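Local coordinates for protein cysteine desulfurase (Thermococcus onnurineus, PDB 5B89) that probably catalyses, with pyridoxal 5'-phosphate as cofactor, the transfer of sulfur from L-cysteine to a sulfur carrier, releasing L-alanine, at residues B[379-383]-B[384-388]; B[337-340]-B[341-344]. All blocks are in the same frame, centred on the assembly; numbering follows the deposited sequence.

Contact 1: residues B[379-383]-B[384-388]; sequences PVMKK and LGING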
ATOM      1  N   PRO B 379       1.228  10.333 -24.175  1.00 22.11           N
ATOM      2  CA  PRO B 379       1.759  11.495 -24.874  1.00 24.51           C
ATOM      3  C   PRO B 379       3.029  11.182 -25.620  1.00 23.58           C
ATOM      4  O   PRO B 379       3.270  11.836 -26.579  1.00 24.10           O
ATOM      5  CB  PRO B 379       1.948  12.514 -23.777  1.00 24.28           C
ATOM      6  CG  PRO B 379       0.809  12.200 -22.861  1.00 24.38           C
ATOM      7  CD  PRO B 379       0.868  10.680 -22.790  1.00 23.08           C
ATOM      8  N   VAL B 380       3.793  10.189 -25.186  1.00 22.38           N
ATOM      9  CA  VAL B 380       4.981   9.781 -25.910  1.00 20.61           C
ATOM     10  C   VAL B 380       4.539   9.198 -27.278  1.00 19.39           C
ATOM     11  O   VAL B 380       5.090   9.496 -28.284  1.00 19.72           O
ATOM     12  CB  VAL B 380       5.817   8.713 -25.150  1.00 19.65           C
ATOM     13  CG1 VAL B 380       6.852   8.074 -26.052  1.00 19.92           C
ATOM     14  CG2 VAL B 380       6.514   9.321 -23.944  1.00 20.84           C
ATOM     15  N   MET B 381       3.547   8.343 -27.243  1.00 21.53           N
ATOM     16  CA  MET B 381       3.064   7.717 -28.453  1.00 21.05           C
ATOM     17  C   MET B 381       2.488   8.769 -29.380  1.00 24.86           C
ATOM     18  O   MET B 381       2.744   8.780 -30.538  1.00 23.82           O
ATOM     19  CB  MET B 381       2.060   6.628 -28.159  1.00 20.89           C
ATOM     20  CG  MET B 381       2.533   5.575 -27.186  1.00 22.52           C
ATOM     21  SD  MET B 381       4.085   4.816 -27.699  1.00 21.03           S
ATOM     22  CE  MET B 381       4.804   4.328 -26.101  1.00 19.56           C
ATOM     23  N   LYS B 382       1.723   9.664 -28.812  1.00 23.59           N
ATOM     24  CA  LYS B 382       1.084  10.693 -29.653  1.00 23.76           C
ATOM     25  C   LYS B 382       2.146  11.640 -30.242  1.00 23.85           C
ATOM     26  O   LYS B 382       2.038  11.992 -31.429  1.00 26.02           O
ATOM     27  CB  LYS B 382       0.024  11.410 -28.851  1.00 25.49           C
ATOM     28  CG  LYS B 382      -1.149  10.555 -28.556  1.00 23.86           C
ATOM     29  CD  LYS B 382      -2.150  11.289 -27.663  1.00 23.70           C
ATOM     30  CE  LYS B 382      -3.210  10.313 -27.294  1.00 24.01           C
ATOM     31  NZ  LYS B 382      -4.303  11.008 -26.538  1.00 27.09           N
ATOM     32  N   LYS B 383       3.222  11.950 -29.513  1.00 22.12           N
ATOM     33  CA  LYS B 383       4.348  12.761 -30.018  1.00 23.90           C
ATOM     34  C   LYS B 383       5.064  12.080 -31.168  1.00 25.74           C
ATOM     35  O   LYS B 383       5.511  12.730 -32.189  1.00 28.83           O
ATOM     36  CB  LYS B 383       5.296  13.127 -28.883  1.00 22.88           C
ATOM     37  CG  LYS B 383       6.496  13.997 -29.226  1.00 25.68           C
ATOM     38  CD  LYS B 383       7.330  14.264 -27.978  1.00 26.02           C
ATOM     39  CE  LYS B 383       8.548  15.075 -28.210  1.00 27.77           C
ATOM     40  NZ  LYS B 383       8.195  16.433 -28.781  1.00 25.99           N
ATOM     41  N   LEU B 384       5.255  10.771 -31.032  1.00 23.33           N
ATOM     42  CA  LEU B 384       5.962  10.025 -32.064  1.00 25.96           C
ATOM     43  C   LEU B 384       5.034   9.639 -33.209  1.00 26.08           C
ATOM     44  O   LEU B 384       5.513   9.205 -34.230  1.00 30.58           O
ATOM     45  CB  LEU B 384       6.644   8.760 -31.454  1.00 25.94           C
ATOM     46  CG  LEU B 384       8.028   9.003 -30.882  1.00 24.77           C
ATOM     47  CD1 LEU B 384       8.046  10.152 -29.870  1.00 25.27           C
ATOM     48  CD2 LEU B 384       8.519   7.769 -30.201  1.00 27.01           C
ATOM     49  N   GLY B 385       3.723   9.769 -33.053  1.00 26.77           N
ATOM     50  CA  GLY B 385       2.800   9.421 -34.184  1.00 27.42           C
ATOM     51  C   GLY B 385       2.605   7.903 -34.322  1.00 30.58           C
ATOM     52  O   GLY B 385       2.348   7.400 -35.411  1.00 30.96           O
ATOM     53  N   ILE B 386       2.724   7.155 -33.220  1.00 26.72           N
ATOM     54  CA  ILE B 386       2.548   5.703 -33.214  1.00 24.12           C
ATOM     55  C   ILE B 386       1.499   5.334 -32.185  1.00 24.24           C
ATOM     56  O   ILE B 386       1.105   6.191 -31.344  1.00 26.72           O
ATOM     57  CB  ILE B 386       3.838   4.981 -32.947  1.00 25.98           C
ATOM     58  CG1 ILE B 386       4.395   5.389 -31.580  1.00 26.46           C
ATOM     59  CG2 ILE B 386       4.855   5.284 -34.020  1.00 26.48           C
ATOM     60  CD1 ILE B 386       5.655   4.659 -31.157  1.00 27.68           C
ATOM     61  N   ASN B 387       0.979   4.125 -32.249  1.00 25.35           N
ATOM     62  CA  ASN B 387      -0.118   3.701 -31.353  1.00 31.68           C
ATOM     63  C   ASN B 387       0.420   3.065 -30.074  1.00 28.61           C
ATOM     64  O   ASN B 387      -0.271   2.941 -29.071  1.00 32.64           O
ATOM     65  CB  ASN B 387      -0.996   2.647 -32.024  1.00 35.70           C
ATOM     66  CG  ASN B 387      -1.635   3.153 -33.280  1.00 47.00           C
ATOM     67  OD1 ASN B 387      -2.121   4.286 -33.297  1.00 46.78           O
ATOM     68  ND2 ASN B 387      -1.643   2.329 -34.349  1.00 52.65           N
ATOM     69  N   GLY B 388       1.646   2.588 -30.182  1.00 22.12           N
ATOM     70  CA  GLY B 388       2.306   1.886 -29.125  1.00 21.41           C
ATOM     71  C   GLY B 388       3.560   1.223 -29.645  1.00 19.00           C
ATOM     72  O   GLY B 388       3.927   1.408 -30.753  1.00 19.86           O
TER
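Met381 sets its CG beside the backbone N and opposite the carbonyl carbon (chi1 -54°), and a second bend at chi2 then swings SD over the residues that leave the helix. Ile386 answers with its CG1 branch lodged between its own N and carbonyl carbon (chi1 60°), and an extended chi2 carries CD1 up against the sulfur. The two chains meet at a slant, Met381 SD lying 3.8 Å from Ile386 CD1. The same sulfur rests 3.7 Å from Gly388 CA, so one thioether touches two residues of the outgoing loop. Closer to the backbone, Met381 CB comes to 3.4 Å from Ile386 O.

The polar core of the turn is Met381 O. Ile386 N donates to it at 3.1 Å in a fairly straight bond, approaching from a direction tilted off the carbonyl plane, while Gly385 N, which bonds weakly to Met381 O, also gives a weak bond to Lys382 O at 3.2 Å. The last ordinary helical bond runs from Leu384 N to Val380 O at 3.0 Å, and Leu384 CD1 lies out beyond that oxygen, 3.4 Å from Val380 O. The two lysines direct their ammonium groups elsewhere: Lys382 NZ to Asp269 and Val270 of the second subunit, Lys383 NZ to Gly157 O.

Gly385 reverses the chain with positive phi (78°), a conformation easily adopted without a side chain. With Gly385 as C-prime, the 6-to-1 bond from Ile386 to Met381 and the shorter bond from Gly385 to Lys382 make a Schellman motif, accompanied by the apolar contact of Met381 with Ile386; here it ends helix 378-384 and turns the chain toward strand 389-393, which brings Arg391 to the alanine pocket.

Contact 2: residues B[337-340]-B[341-344]; sequences PRNL and KKHA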
ATOM      1  N   PRO B 337      17.093   7.224 -27.318  1.00 14.70           N
ATOM      2  CA  PRO B 337      18.397   7.744 -27.719  1.00 14.10           C
ATOM      3  C   PRO B 337      19.376   6.790 -28.389  1.00 17.00           C
ATOM      4  O   PRO B 337      19.555   5.721 -27.995  1.00 15.73           O
ATOM      5  CB  PRO B 337      19.004   8.251 -26.412  1.00 14.15           C
ATOM      6  CG  PRO B 337      17.859   8.594 -25.579  1.00 14.97           C
ATOM      7  CD  PRO B 337      16.932   7.470 -25.818  1.00 14.53           C
ATOM      8  N   ARG B 338      20.032   7.290 -29.414  1.00 18.46           N
ATOM      9  CA  ARG B 338      21.072   6.553 -30.095  1.00 18.25           C
ATOM     10  C   ARG B 338      22.365   6.585 -29.342  1.00 17.59           C
ATOM     11  O   ARG B 338      23.122   5.716 -29.490  1.00 20.54           O
ATOM     12  CB  ARG B 338      21.343   7.158 -31.454  1.00 21.37           C
ATOM     13  CG  ARG B 338      20.535   6.632 -32.574  1.00 31.27           C
ATOM     14  CD  ARG B 338      19.099   6.498 -32.213  1.00 34.27           C
ATOM     15  NE  ARG B 338      18.497   5.528 -33.065  1.00 36.78           N
ATOM     16  CZ  ARG B 338      17.261   5.056 -32.982  1.00 30.28           C
ATOM     17  NH1 ARG B 338      16.342   5.466 -32.076  1.00 26.22           N
ATOM     18  NH2 ARG B 338      16.965   4.153 -33.857  1.00 26.53           N
ATOM     19  N   ASN B 339      22.627   7.633 -28.571  1.00 15.23           N
ATOM     20  CA  ASN B 339      23.700   7.681 -27.717  1.00 14.91           C
ATOM     21  C   ASN B 339      23.387   6.726 -26.525  1.00 15.53           C
ATOM     22  O   ASN B 339      22.605   7.106 -25.611  1.00 15.09           O
ATOM     23  CB  ASN B 339      23.949   9.096 -27.140  1.00 17.24           C
ATOM     24  CG  ASN B 339      25.027   9.148 -26.211  1.00 17.49           C
ATOM     25  OD1 ASN B 339      25.726   8.217 -25.886  1.00 17.16           O
ATOM     26  ND2 ASN B 339      25.235  10.368 -25.661  1.00 23.47           N
ATOM     27  N   LEU B 340      23.988   5.558 -26.513  1.00 14.25           N
ATOM     28  CA  LEU B 340      23.639   4.573 -25.496  1.00 15.53           C
ATOM     29  C   LEU B 340      24.067   4.989 -24.162  1.00 15.30           C
ATOM     30  O   LEU B 340      23.603   4.386 -23.187  1.00 16.97           O
ATOM     31  CB  LEU B 340      24.126   3.131 -25.846  1.00 15.19           C
ATOM     32  CG  LEU B 340      23.513   2.651 -27.182  1.00 14.46           C
ATOM     33  CD1 LEU B 340      23.998   1.219 -27.428  1.00 16.83           C
ATOM     34  CD2 LEU B 340      22.027   2.729 -27.323  1.00 16.54           C
ATOM     35  N   LYS B 341      24.970   5.972 -23.946  1.00 13.76           N
ATOM     36  CA  LYS B 341      25.241   6.450 -22.579  1.00 15.68           C
ATOM     37  C   LYS B 341      24.014   7.125 -21.944  1.00 15.05           C
ATOM     38  O   LYS B 341      24.027   7.253 -20.692  1.00 16.88           O
ATOM     39  CB  LYS B 341      26.421   7.457 -22.630  1.00 19.27           C
ATOM     40  CG  LYS B 341      27.771   6.777 -22.945  1.00 22.26           C
ATOM     41  CD  LYS B 341      28.968   7.522 -22.548  1.00 26.93           C
ATOM     42  CE  LYS B 341      30.214   6.762 -23.020  1.00 28.81           C
ATOM     43  NZ  LYS B 341      30.515   5.434 -22.361  1.00 30.90           N
ATOM     44  N   LYS B 342      23.057   7.535 -22.751  1.00 14.57           N
ATOM     45  CA  LYS B 342      21.820   8.158 -22.293  1.00 16.79           C
ATOM     46  C   LYS B 342      20.586   7.210 -22.469  1.00 12.29           C
ATOM     47  O   LYS B 342      19.426   7.672 -22.504  1.00 14.16           O
ATOM     48  CB  LYS B 342      21.518   9.474 -23.195  1.00 21.35           C
ATOM     49  CG  LYS B 342      22.308  10.730 -22.900  1.00 33.97           C
ATOM     50  CD  LYS B 342      21.450  11.878 -23.446  1.00 32.97           C
ATOM     51  CE  LYS B 342      20.038  12.085 -22.793  1.00 33.74           C
ATOM     52  NZ  LYS B 342      19.313  13.303 -23.279  1.00 27.81           N
ATOM     53  N   HIS B 343      20.818   5.891 -22.654  1.00 12.06           N
ATOM     54  CA  HIS B 343      19.755   4.944 -22.910  1.00 13.09           C
ATOM     55  C   HIS B 343      19.819   3.847 -21.836  1.00 13.86           C
ATOM     56  O   HIS B 343      20.808   3.115 -21.693  1.00 15.74           O
ATOM     57  CB  HIS B 343      19.991   4.286 -24.302  1.00 14.07           C
ATOM     58  CG  HIS B 343      18.767   3.755 -24.951  1.00 12.76           C
ATOM     59  ND1 HIS B 343      17.884   2.810 -24.400  1.00 16.02           N
ATOM     60  CD2 HIS B 343      18.195   4.076 -26.150  1.00 11.88           C
ATOM     61  CE1 HIS B 343      16.878   2.572 -25.245  1.00 13.45           C
ATOM     62  NE2 HIS B 343      17.041   3.361 -26.282  1.00 17.66           N
ATOM     63  N   ALA B 344      18.744   3.751 -21.089  1.00 12.21           N
ATOM     64  CA  ALA B 344      18.659   2.785 -20.036  1.00 12.70           C
ATOM     65  C   ALA B 344      18.336   1.406 -20.571  1.00 13.53           C
ATOM     66  O   ALA B 344      18.316   1.221 -21.721  1.00 13.90           O
ATOM     67  CB  ALA B 344      17.632   3.227 -19.031  1.00 13.79           C
TER
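Pro337 lies beside the imidazole of His343, its CD 3.6 Å from His343 CD2, while its CG lies 3.6 Å from Lys342 O. Its carbonyl oxygen is buried without a polar partner in the model.

Asn339 organises the turn. With CG opposite the backbone N (chi1 178°), its side chain runs forward so that OD1 receives Lys341 N at 3.1 Å, the donor standing well above the plane of the side-chain carbonyl. This is an Asx turn, and it is overlaid by a beta turn in which Lys342 N bonds to Asn339 O at 2.9 Å, so that one residue takes two successive N-H groups through its side chain and its main chain. A second turn follows, closed by a weak bond from His343 N to Leu340 O at 3.2 Å. The overlapping turns wind the loop between helix 309-329 and strand 346-349 into a short 3-10-like curl. ND2 of Asn339 meets the aliphatic part of Lys342 at CG, whose far end makes a salt bridge with Glu192.

Leu340 brings CD2 to 4.0 Å from His343 CB, at a slant to the ring, and otherwise packs on helix 309-329 through His317, Val320, Lys321 and Thr324. A nearly linear bond (172°) from His343 ND1 to Ala344 O, 3.1 Å long and almost exactly in the ring plane, helps fix the rotation of the imidazole; a weak bond joins NE2 to Tyr335 O. An alanine in place of His343 would remove the ring and is likely to leave Ala344 O without this donor and a gap beside Pro337 and Leu340 CD2.

Overall arrangement
The two turns prepare neighbouring strands of one mixed sheet: contact 2 leads into strand 346-349 and contact 1 into strand 389-393, which lie side by side and antiparallel. The centres of the two contacts are 19 Å apart and their nearest atoms about 8 Å, so they do not touch. Both instead adjoin the segment from Gly157 to Asn162, which Lys383 meets from contact 1 and Pro337 from contact 2. Contact 1 sits closer to the catalytic centre: the side chain of Met381 is about 9 Å from the bound alanine and that of Val380 about 10 Å from pyridoxal-5'-phosphate, against about 13 Å from His343 to either ligand. Contact 1 alone also reaches the second subunit.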